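Long-range contacts in homoserine O-acetyltransferase (Bacillus anthracis str. 'Ames Ancestor', PDB 3I1I), which probably transfers an acetyl group from acetyl-CoA to the hydroxyl of L-homoserine, an early step towards methionine: residues A156-W164 / M175-N184; L299-V310 / M329-Y339. One frame throughout, in Å; residues are numbered along the deposited sequence.

Contact 1 (A156-W164 / M175-N184)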
loop_
_atom_site.group_PDB
_atom_site.type_symbol
_atom_site.label_atom_id
_atom_site.label_comp_id
_atom_site.label_asym_id
_atom_site.label_seq_id
_atom_site.Cartn_x
_atom_site.Cartn_y
_atom_site.Cartn_z
ATOM N N ALA A 156 -7.134 -5.627 17.760
ATOM C CA ALA A 156 -7.039 -4.378 18.567
ATOM C C ALA A 156 -7.783 -4.516 19.888
ATOM O O ALA A 156 -7.362 -3.960 20.892
ATOM C CB ALA A 156 -7.549 -3.139 17.806
ATOM N N GLY A 157 -8.867 -5.281 19.890
ATOM C CA GLY A 157 -9.598 -5.559 21.114
ATOM C C GLY A 157 -8.737 -6.300 22.139
ATOM O O GLY A 157 -8.808 -6.024 23.359
ATOM N N GLY A 158 -7.927 -7.236 21.656
ATOM C CA GLY A 158 -6.952 -7.902 22.505
ATOM C C GLY A 158 -5.806 -7.010 22.990
ATOM O O GLY A 158 -5.196 -7.286 24.010
HETATM N N MSE A 159 -5.499 -5.964 22.242
HETATM C CA MSE A 159 -4.480 -4.998 22.634
HETATM C C MSE A 159 -4.949 -4.216 23.853
HETATM O O MSE A 159 -4.189 -4.028 24.793
HETATM C CB MSE A 159 -4.171 -4.032 21.488
HETATM C CG MSE A 159 -3.519 -4.740 20.292
HETATM SE SE MSE A 159 -3.275 -3.636 18.703
HETATM C CE MSE A 159 -2.548 -5.051 17.629
ATOM N N ILE A 160 -6.208 -3.774 23.821
ATOM C CA ILE A 160 -6.819 -3.128 24.939
ATOM C C ILE A 160 -6.862 -4.089 26.134
ATOM O O ILE A 160 -6.511 -3.716 27.268
ATOM C CB ILE A 160 -8.228 -2.638 24.608
ATOM C CG1 ILE A 160 -8.177 -1.584 23.501
ATOM C CG2 ILE A 160 -8.915 -2.094 25.859
ATOM C CD1 ILE A 160 -9.406 -1.615 22.505
ATOM N N ALA A 161 -7.226 -5.334 25.891
ATOM C CA ALA A 161 -7.319 -6.283 27.008
ATOM C C ALA A 161 -5.948 -6.465 27.636
ATOM O O ALA A 161 -5.828 -6.669 28.847
ATOM C CB ALA A 161 -7.879 -7.612 26.556
ATOM N N GLN A 162 -4.904 -6.419 26.810
ATOM C CA GLN A 162 -3.586 -6.646 27.355
ATOM C C GLN A 162 -3.171 -5.445 28.192
ATOM O O GLN A 162 -2.519 -5.606 29.203
ATOM C CB GLN A 162 -2.563 -6.922 26.259
ATOM C CG GLN A 162 -2.619 -8.322 25.711
ATOM C CD GLN A 162 -1.792 -8.453 24.431
ATOM O OE1 GLN A 162 -0.676 -8.941 24.469
ATOM N NE2 GLN A 162 -2.339 -7.985 23.305
ATOM N N GLN A 163 -3.557 -4.255 27.767
ATOM C CA GLN A 163 -3.244 -3.041 28.524
ATOM C C GLN A 163 -3.948 -3.052 29.899
ATOM O O GLN A 163 -3.351 -2.711 30.914
ATOM C CB GLN A 163 -3.595 -1.805 27.701
ATOM C CG GLN A 163 -2.677 -1.574 26.497
ATOM C CD GLN A 163 -1.284 -1.104 26.910
ATOM O OE1 GLN A 163 -0.873 -1.265 28.064
ATOM N NE2 GLN A 163 -0.549 -0.509 25.966
ATOM N N TRP A 164 -5.168 -3.554 29.948
ATOM C CA TRP A 164 -5.836 -3.823 31.228
ATOM C C TRP A 164 -5.047 -4.757 32.156
ATOM O O TRP A 164 -4.854 -4.470 33.342
ATOM C CB TRP A 164 -7.200 -4.483 30.994
ATOM C CG TRP A 164 -8.306 -3.546 30.884
ATOM C CD1 TRP A 164 -8.774 -2.999 29.757
ATOM C CD2 TRP A 164 -9.127 -3.053 31.953
ATOM N NE1 TRP A 164 -9.838 -2.200 30.036
ATOM C CE2 TRP A 164 -10.064 -2.202 31.386
ATOM C CE3 TRP A 164 -9.139 -3.241 33.328
ATOM C CZ2 TRP A 164 -11.028 -1.549 32.135
ATOM C CZ3 TRP A 164 -10.107 -2.591 34.077
ATOM C CH2 TRP A 164 -11.016 -1.746 33.488
HETATM N N MSE A 175 -7.488 -12.731 31.566
HETATM C CA MSE A 175 -7.399 -11.999 30.300
HETATM C C MSE A 175 -7.350 -12.988 29.136
HETATM O O MSE A 175 -6.605 -13.942 29.181
HETATM C CB MSE A 175 -6.185 -11.104 30.303
HETATM C CG MSE A 175 -6.134 -10.166 29.113
HETATM SE SE MSE A 175 -5.086 -10.935 27.657
HETATM C CE MSE A 175 -3.344 -10.679 28.482
ATOM N N ILE A 176 -8.169 -12.783 28.113
ATOM C CA ILE A 176 -8.153 -13.666 26.946
ATOM C C ILE A 176 -7.875 -12.773 25.752
ATOM O O ILE A 176 -8.637 -11.861 25.456
ATOM C CB ILE A 176 -9.493 -14.384 26.709
ATOM C CG1 ILE A 176 -9.921 -15.190 27.947
ATOM C CG2 ILE A 176 -9.391 -15.292 25.475
ATOM C CD1 ILE A 176 -11.201 -16.038 27.754
ATOM N N GLY A 177 -6.774 -13.035 25.081
ATOM C CA GLY A 177 -6.349 -12.224 23.980
ATOM C C GLY A 177 -6.411 -13.068 22.716
ATOM O O GLY A 177 -5.590 -14.006 22.527
ATOM N N VAL A 178 -7.376 -12.745 21.859
ATOM C CA VAL A 178 -7.602 -13.489 20.620
ATOM C C VAL A 178 -6.969 -12.790 19.408
ATOM O O VAL A 178 -7.070 -11.562 19.252
ATOM C CB VAL A 178 -9.115 -13.694 20.388
ATOM C CG1 VAL A 178 -9.348 -14.637 19.161
ATOM C CG2 VAL A 178 -9.764 -14.258 21.642
ATOM N N ILE A 179 -6.294 -13.564 18.566
ATOM C CA ILE A 179 -5.591 -13.037 17.343
ATOM C C ILE A 179 -4.923 -11.682 17.560
ATOM O O ILE A 179 -5.189 -10.734 16.861
ATOM C CB ILE A 179 -6.519 -13.031 16.092
ATOM C CG1 ILE A 179 -7.829 -12.233 16.341
ATOM C CG2 ILE A 179 -6.860 -14.470 15.708
ATOM C CD1 ILE A 179 -8.479 -11.729 15.075
ATOM N N THR A 180 -4.044 -11.624 18.559
ATOM C CA THR A 180 -3.391 -10.397 18.987
ATOM C C THR A 180 -1.894 -10.672 19.370
ATOM O O THR A 180 -1.404 -11.790 19.258
ATOM C CB THR A 180 -4.187 -9.745 20.185
ATOM O OG1 THR A 180 -3.767 -8.382 20.390
ATOM C CG2 THR A 180 -3.993 -10.553 21.494
ATOM N N ASN A 181 -1.194 -9.636 19.836
ATOM C CA ASN A 181 0.227 -9.733 20.261
ATOM C C ASN A 181 0.528 -8.599 21.238
ATOM O O ASN A 181 -0.175 -7.566 21.230
ATOM C CB ASN A 181 1.172 -9.620 19.067
ATOM C CG ASN A 181 1.483 -10.947 18.451
ATOM O OD1 ASN A 181 1.780 -11.895 19.165
ATOM N ND2 ASN A 181 1.400 -11.040 17.123
ATOM N N PRO A 182 1.557 -8.781 22.082
ATOM C CA PRO A 182 1.885 -7.769 23.069
ATOM C C PRO A 182 2.486 -6.516 22.456
ATOM O O PRO A 182 2.511 -5.474 23.103
ATOM C CB PRO A 182 2.894 -8.470 23.991
ATOM C CG PRO A 182 3.401 -9.598 23.219
ATOM C CD PRO A 182 2.401 -9.979 22.218
ATOM N N GLN A 183 3.006 -6.649 21.240
ATOM C CA GLN A 183 3.654 -5.548 20.529
ATOM C C GLN A 183 3.304 -5.698 19.078
ATOM O O GLN A 183 3.430 -6.789 18.558
ATOM C CB GLN A 183 5.181 -5.627 20.686
ATOM C CG GLN A 183 5.660 -5.518 22.121
ATOM C CD GLN A 183 7.179 -5.699 22.265
ATOM O OE1 GLN A 183 7.712 -6.748 21.911
ATOM N NE2 GLN A 183 7.864 -4.688 22.825
ATOM N N ASN A 184 2.821 -4.650 18.420
ATOM C CA ASN A 184 2.381 -4.826 17.057
ATOM C C ASN A 184 3.613 -5.191 16.213
ATOM O O ASN A 184 4.618 -4.494 16.244
ATOM C CB ASN A 184 1.709 -3.589 16.493
ATOM C CG ASN A 184 0.874 -3.913 15.266
ATOM O OD1 ASN A 184 -0.020 -4.741 15.365
ATOM N ND2 ASN A 184 1.148 -3.268 14.121
#

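Contact 2 (L299-V310 / M329-Y339)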
loop_
_atom_site.group_PDB
_atom_site.type_symbol
_atom_site.label_atom_id
_atom_site.label_comp_id
_atom_site.label_asym_id
_atom_site.label_seq_id
_atom_site.Cartn_x
_atom_site.Cartn_y
_atom_site.Cartn_z
ATOM N N LEU A 299 9.847 -5.782 27.729
ATOM C CA LEU A 299 8.634 -6.588 27.694
ATOM C C LEU A 299 8.514 -7.403 28.971
ATOM O O LEU A 299 7.435 -7.452 29.556
ATOM C CB LEU A 299 8.629 -7.502 26.476
ATOM C CG LEU A 299 7.403 -8.395 26.294
ATOM C CD1 LEU A 299 6.100 -7.566 26.253
ATOM C CD2 LEU A 299 7.557 -9.253 25.030
ATOM N N GLU A 300 9.625 -8.009 29.403
ATOM C CA GLU A 300 9.698 -8.795 30.625
ATOM C C GLU A 300 9.166 -7.969 31.834
ATOM O O GLU A 300 8.379 -8.438 32.673
ATOM C CB GLU A 300 11.162 -9.225 30.849
ATOM C CG GLU A 300 11.855 -10.026 29.654
ATOM C CD GLU A 300 11.931 -9.325 28.253
ATOM O OE1 GLU A 300 11.696 -9.981 27.196
ATOM O OE2 GLU A 300 12.236 -8.139 28.176
ATOM N N GLU A 301 9.601 -6.729 31.920
ATOM C CA GLU A 301 9.134 -5.903 33.014
ATOM C C GLU A 301 7.646 -5.619 32.900
ATOM O O GLU A 301 6.948 -5.711 33.880
ATOM C CB GLU A 301 9.909 -4.588 33.156
ATOM C CG GLU A 301 9.617 -3.931 34.529
ATOM C CD GLU A 301 9.803 -2.424 34.590
ATOM O OE1 GLU A 301 10.524 -1.857 33.724
ATOM O OE2 GLU A 301 9.227 -1.832 35.548
ATOM N N ALA A 302 7.157 -5.285 31.715
ATOM C CA ALA A 302 5.739 -4.988 31.541
ATOM C C ALA A 302 4.927 -6.191 32.042
ATOM O O ALA A 302 3.980 -6.040 32.798
ATOM C CB ALA A 302 5.411 -4.652 30.066
ATOM N N LEU A 303 5.352 -7.389 31.672
ATOM C CA LEU A 303 4.604 -8.585 31.983
ATOM C C LEU A 303 4.702 -8.997 33.441
ATOM O O LEU A 303 3.806 -9.654 33.951
ATOM C CB LEU A 303 5.059 -9.718 31.076
ATOM C CG LEU A 303 4.700 -9.576 29.596
ATOM C CD1 LEU A 303 5.511 -10.565 28.740
ATOM C CD2 LEU A 303 3.167 -9.785 29.429
ATOM N N SER A 304 5.787 -8.616 34.120
ATOM C CA SER A 304 5.930 -8.854 35.562
ATOM C C SER A 304 4.714 -8.361 36.368
ATOM O O SER A 304 4.395 -8.886 37.420
ATOM C CB SER A 304 7.226 -8.185 36.081
ATOM O OG SER A 304 7.098 -6.758 36.116
ATOM N N ASN A 305 4.053 -7.326 35.876
ATOM C CA ASN A 305 2.926 -6.731 36.593
ATOM C C ASN A 305 1.614 -7.536 36.446
ATOM O O ASN A 305 0.716 -7.409 37.269
ATOM C CB ASN A 305 2.692 -5.311 36.080
ATOM C CG ASN A 305 3.843 -4.366 36.388
ATOM O OD1 ASN A 305 3.941 -3.874 37.500
ATOM N ND2 ASN A 305 4.695 -4.076 35.392
ATOM N N VAL A 306 1.490 -8.318 35.381
ATOM C CA VAL A 306 0.279 -9.080 35.127
ATOM C C VAL A 306 0.064 -10.100 36.247
ATOM O O VAL A 306 0.974 -10.819 36.598
ATOM C CB VAL A 306 0.342 -9.807 33.754
ATOM C CG1 VAL A 306 -0.814 -10.781 33.571
ATOM C CG2 VAL A 306 0.401 -8.747 32.594
ATOM N N GLU A 307 -1.141 -10.128 36.816
ATOM C CA GLU A 307 -1.499 -11.149 37.814
ATOM C C GLU A 307 -2.736 -11.965 37.377
ATOM O O GLU A 307 -3.115 -12.898 38.056
ATOM C CB GLU A 307 -1.722 -10.524 39.204
ATOM C CG GLU A 307 -0.537 -9.643 39.729
ATOM C CD GLU A 307 0.819 -10.406 39.913
ATOM O OE1 GLU A 307 0.779 -11.614 40.129
ATOM O OE2 GLU A 307 1.929 -9.788 39.872
ATOM N N ALA A 308 -3.341 -11.622 36.247
ATOM C CA ALA A 308 -4.490 -12.369 35.719
ATOM C C ALA A 308 -4.034 -13.752 35.250
ATOM O O ALA A 308 -2.878 -13.939 34.883
ATOM C CB ALA A 308 -5.105 -11.629 34.570
ATOM N N ASN A 309 -4.939 -14.719 35.269
ATOM C CA ASN A 309 -4.755 -15.954 34.501
ATOM C C ASN A 309 -4.797 -15.511 33.063
ATOM O O ASN A 309 -5.697 -14.769 32.721
ATOM C CB ASN A 309 -5.926 -16.931 34.737
ATOM C CG ASN A 309 -5.820 -17.711 36.039
ATOM O OD1 ASN A 309 -5.021 -17.410 36.897
ATOM N ND2 ASN A 309 -6.641 -18.741 36.171
ATOM N N VAL A 310 -3.842 -15.913 32.234
ATOM C CA VAL A 310 -3.782 -15.414 30.845
ATOM C C VAL A 310 -3.964 -16.534 29.813
ATOM O O VAL A 310 -3.318 -17.580 29.923
ATOM C CB VAL A 310 -2.434 -14.672 30.564
ATOM C CG1 VAL A 310 -2.182 -14.489 29.039
ATOM C CG2 VAL A 310 -2.405 -13.312 31.313
HETATM N N MSE A 329 5.560 -14.546 24.899
HETATM C CA MSE A 329 4.904 -13.872 26.023
HETATM C C MSE A 329 4.459 -14.849 27.103
HETATM O O MSE A 329 4.672 -14.620 28.295
HETATM C CB MSE A 329 3.712 -13.079 25.503
HETATM C CG MSE A 329 2.655 -12.757 26.531
HETATM SE SE MSE A 329 1.323 -11.563 25.779
HETATM C CE MSE A 329 0.062 -11.435 27.280
ATOM N N VAL A 330 3.841 -15.940 26.675
ATOM C CA VAL A 330 3.347 -16.943 27.599
ATOM C C VAL A 330 4.512 -17.610 28.323
ATOM O O VAL A 330 4.468 -17.892 29.550
ATOM C CB VAL A 330 2.389 -17.913 26.853
ATOM C CG1 VAL A 330 2.244 -19.293 27.562
ATOM C CG2 VAL A 330 1.001 -17.172 26.628
ATOM N N ASP A 331 5.594 -17.818 27.591
ATOM C CA ASP A 331 6.765 -18.382 28.203
ATOM C C ASP A 331 7.308 -17.465 29.303
ATOM O O ASP A 331 7.628 -17.946 30.426
ATOM C CB ASP A 331 7.834 -18.703 27.174
ATOM C CG ASP A 331 8.959 -19.526 27.767
ATOM O OD1 ASP A 331 8.717 -20.609 28.332
ATOM O OD2 ASP A 331 10.114 -19.084 27.703
ATOM N N LEU A 332 7.389 -16.159 29.009
ATOM C CA LEU A 332 7.863 -15.213 30.017
ATOM C C LEU A 332 6.964 -15.230 31.245
ATOM O O LEU A 332 7.439 -15.291 32.371
ATOM C CB LEU A 332 7.987 -13.793 29.460
ATOM C CG LEU A 332 9.055 -13.615 28.372
ATOM C CD1 LEU A 332 8.923 -12.234 27.676
ATOM C CD2 LEU A 332 10.480 -13.885 28.910
ATOM N N LEU A 333 5.664 -15.210 31.047
ATOM C CA LEU A 333 4.741 -15.251 32.190
ATOM C C LEU A 333 4.898 -16.534 33.015
ATOM O O LEU A 333 4.870 -16.486 34.241
ATOM C CB LEU A 333 3.288 -15.107 31.731
ATOM C CG LEU A 333 2.820 -13.703 31.345
ATOM C CD1 LEU A 333 1.529 -13.801 30.485
ATOM C CD2 LEU A 333 2.636 -12.760 32.620
ATOM N N GLN A 334 5.070 -17.679 32.363
ATOM C CA GLN A 334 5.237 -18.940 33.089
ATOM C C GLN A 334 6.518 -18.923 33.901
ATOM O O GLN A 334 6.524 -19.344 35.033
ATOM C CB GLN A 334 5.219 -20.135 32.155
ATOM C CG GLN A 334 3.848 -20.406 31.594
ATOM C CD GLN A 334 3.828 -21.460 30.511
ATOM O OE1 GLN A 334 4.850 -22.015 30.169
ATOM N NE2 GLN A 334 2.655 -21.737 29.966
ATOM N N LYS A 335 7.598 -18.394 33.358
ATOM C CA LYS A 335 8.829 -18.330 34.130
ATOM C C LYS A 335 8.756 -17.362 35.313
ATOM O O LYS A 335 9.545 -17.459 36.224
ATOM C CB LYS A 335 10.000 -17.986 33.242
ATOM C CG LYS A 335 10.086 -18.952 32.077
ATOM C CD LYS A 335 11.439 -19.497 31.876
ATOM C CE LYS A 335 12.074 -19.057 30.539
ATOM N NZ LYS A 335 11.877 -20.144 29.502
ATOM N N GLN A 336 7.792 -16.443 35.298
ATOM C CA GLN A 336 7.497 -15.645 36.466
ATOM C C GLN A 336 6.612 -16.353 37.478
ATOM O O GLN A 336 6.234 -15.759 38.482
ATOM C CB GLN A 336 6.842 -14.343 36.037
ATOM C CG GLN A 336 7.795 -13.457 35.258
ATOM C CD GLN A 336 7.097 -12.289 34.653
ATOM O OE1 GLN A 336 5.849 -12.139 34.775
ATOM N NE2 GLN A 336 7.874 -11.417 34.023
ATOM N N GLY A 337 6.256 -17.603 37.203
ATOM C CA GLY A 337 5.349 -18.343 38.065
ATOM C C GLY A 337 3.882 -18.016 37.837
ATOM O O GLY A 337 3.034 -18.386 38.635
ATOM N N LYS A 338 3.533 -17.372 36.737
ATOM C CA LYS A 338 2.113 -17.101 36.480
ATOM C C LYS A 338 1.405 -18.158 35.636
ATOM O O LYS A 338 2.047 -18.964 34.954
ATOM C CB LYS A 338 1.989 -15.736 35.848
ATOM C CG LYS A 338 2.358 -14.678 36.879
ATOM C CD LYS A 338 2.770 -13.399 36.250
ATOM C CE LYS A 338 3.438 -12.469 37.291
ATOM N NZ LYS A 338 3.898 -11.294 36.536
ATOM N N TYR A 339 0.077 -18.174 35.725
ATOM C CA TYR A 339 -0.726 -19.062 34.920
ATOM C C TYR A 339 -0.974 -18.403 33.551
ATOM O O TYR A 339 -1.600 -17.312 33.464
ATOM C CB TYR A 339 -2.075 -19.404 35.594
ATOM C CG TYR A 339 -2.812 -20.489 34.831
ATOM C CD1 TYR A 339 -2.728 -21.824 35.204
ATOM C CD2 TYR A 339 -3.498 -20.184 33.670
ATOM C CE1 TYR A 339 -3.384 -22.834 34.446
ATOM C CE2 TYR A 339 -4.139 -21.160 32.922
ATOM C CZ TYR A 339 -4.090 -22.472 33.316
ATOM O OH TYR A 339 -4.730 -23.397 32.517
#

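Contact 1 (A156-W164 / M175-N184)
In the beta-alpha-beta unit of the alpha/beta-hydrolase core, segment 156-164 of helix 156-167 lies on segment 175-178 of strand 174-178, and Gln-162 of the helix meets the loop that leaves the strand, reaching Asn-181. The axes of these short segments run nearly antiparallel, at 153°, and come within 7.1 Å. The backbones draw closest where two glycines face each other, the CA atoms of Gly-158 and Gly-177 being 4.6 Å apart. Beyond CG the Gln-162 chain is extended, which carries its amide alongside Thr-180. Gln-162 NE2 donates to Asn-181 O at 3.0 Å, standing well above the carbonyl plane, and to Gly-158 O one turn back, also at 3.0 Å. These two bonds fix the rotation of the amide. Gly-158 O in turn is gripped from opposite faces by NE2 and by the backbone N of Gln-162, while Asn-181 O also accepts from His-290. Thr-180 fits against the CA of Gly-158, and its OG1, anti to the backbone N (chi1 -165°), bonds to Ser-155 O. At the other end, Met-175, a selenomethionine, lays CG 4.0 Å from Ala-161 CB and brings CE to 3.7 Å from Gln-162 CG. The contact completes the beta-alpha-beta unit of strand 150-154, helix 156-167 and strand 174-178, whose helix starts at a probable nucleophile elbow carrying Ser-155, the probable nucleophile.

Contact 2 (L299-V310 / M329-Y339)
The Tyr-339 ring and the Asn-309 amide meet obliquely, their planes 30° apart, with Asn-309 CG 4.1 Å from Tyr-339 CD2; Phe-368 of helix 362-370 touches both side chains. The amide is held by Lys-372 O and Ser-374 N, and the ring hydroxyl by Glu-341. Beside them Val-310 N donates to Tyr-339 O at 2.9 Å, a fairly straight bond (161°). The second amide, that of Gln-336, lies against Ser-304, its CD near Ser-304 CA: its NE2 makes a weak bond to Glu-300 O, and its OE1 accepts from Lys-338 NZ at 2.8 Å. The extended Lys-338 chain carries NZ among three backbone carbonyls, where Ser-304 O lies at 2.6 Å and Leu-303 O and Val-306 O are weaker acceptors. A Schellman motif at Gly-337 ends helix 329-335 just before this lysine. The segments 299-304 and 329-335 cross at -59°. Leu-303 CD1 packs 3.9 Å from Leu-332 CD1, their side chains nearly perpendicular, while Leu-333 spreads its branches, CD2 to Val-306 CB at 3.9 Å and CD1 to Val-310. Helix 299-304 thus packs on the helix of the beta-alpha-beta crossover whose strand 309-313 meets the outermost strand, 340-342, at the Val-310 to Tyr-339 bond.

Overall arrangement
From the N terminus, strand 150-154 leads into helix 156-167, and contact 1 closes the short return to strand 174-178. The chain then passes through the helices between residues 186 and 289 before helix 299-304 and strand 309-313 begin contact 2, which closes the connection from strand 309-313 into helix 324-335. The two contacts are thus in series, neither nested nor crossed, with centres about 14 Å apart. Strands 174-178 and 309-313 are parallel neighbours in the main sheet, joined by backbone hydrogen bonds, among them probably Met-175 N to Asn-309 O. Met-329 bridges the contacts, packing on Gln-162, Met-175 and Pro-182, and so ties helix 324-335 to helix 156-167.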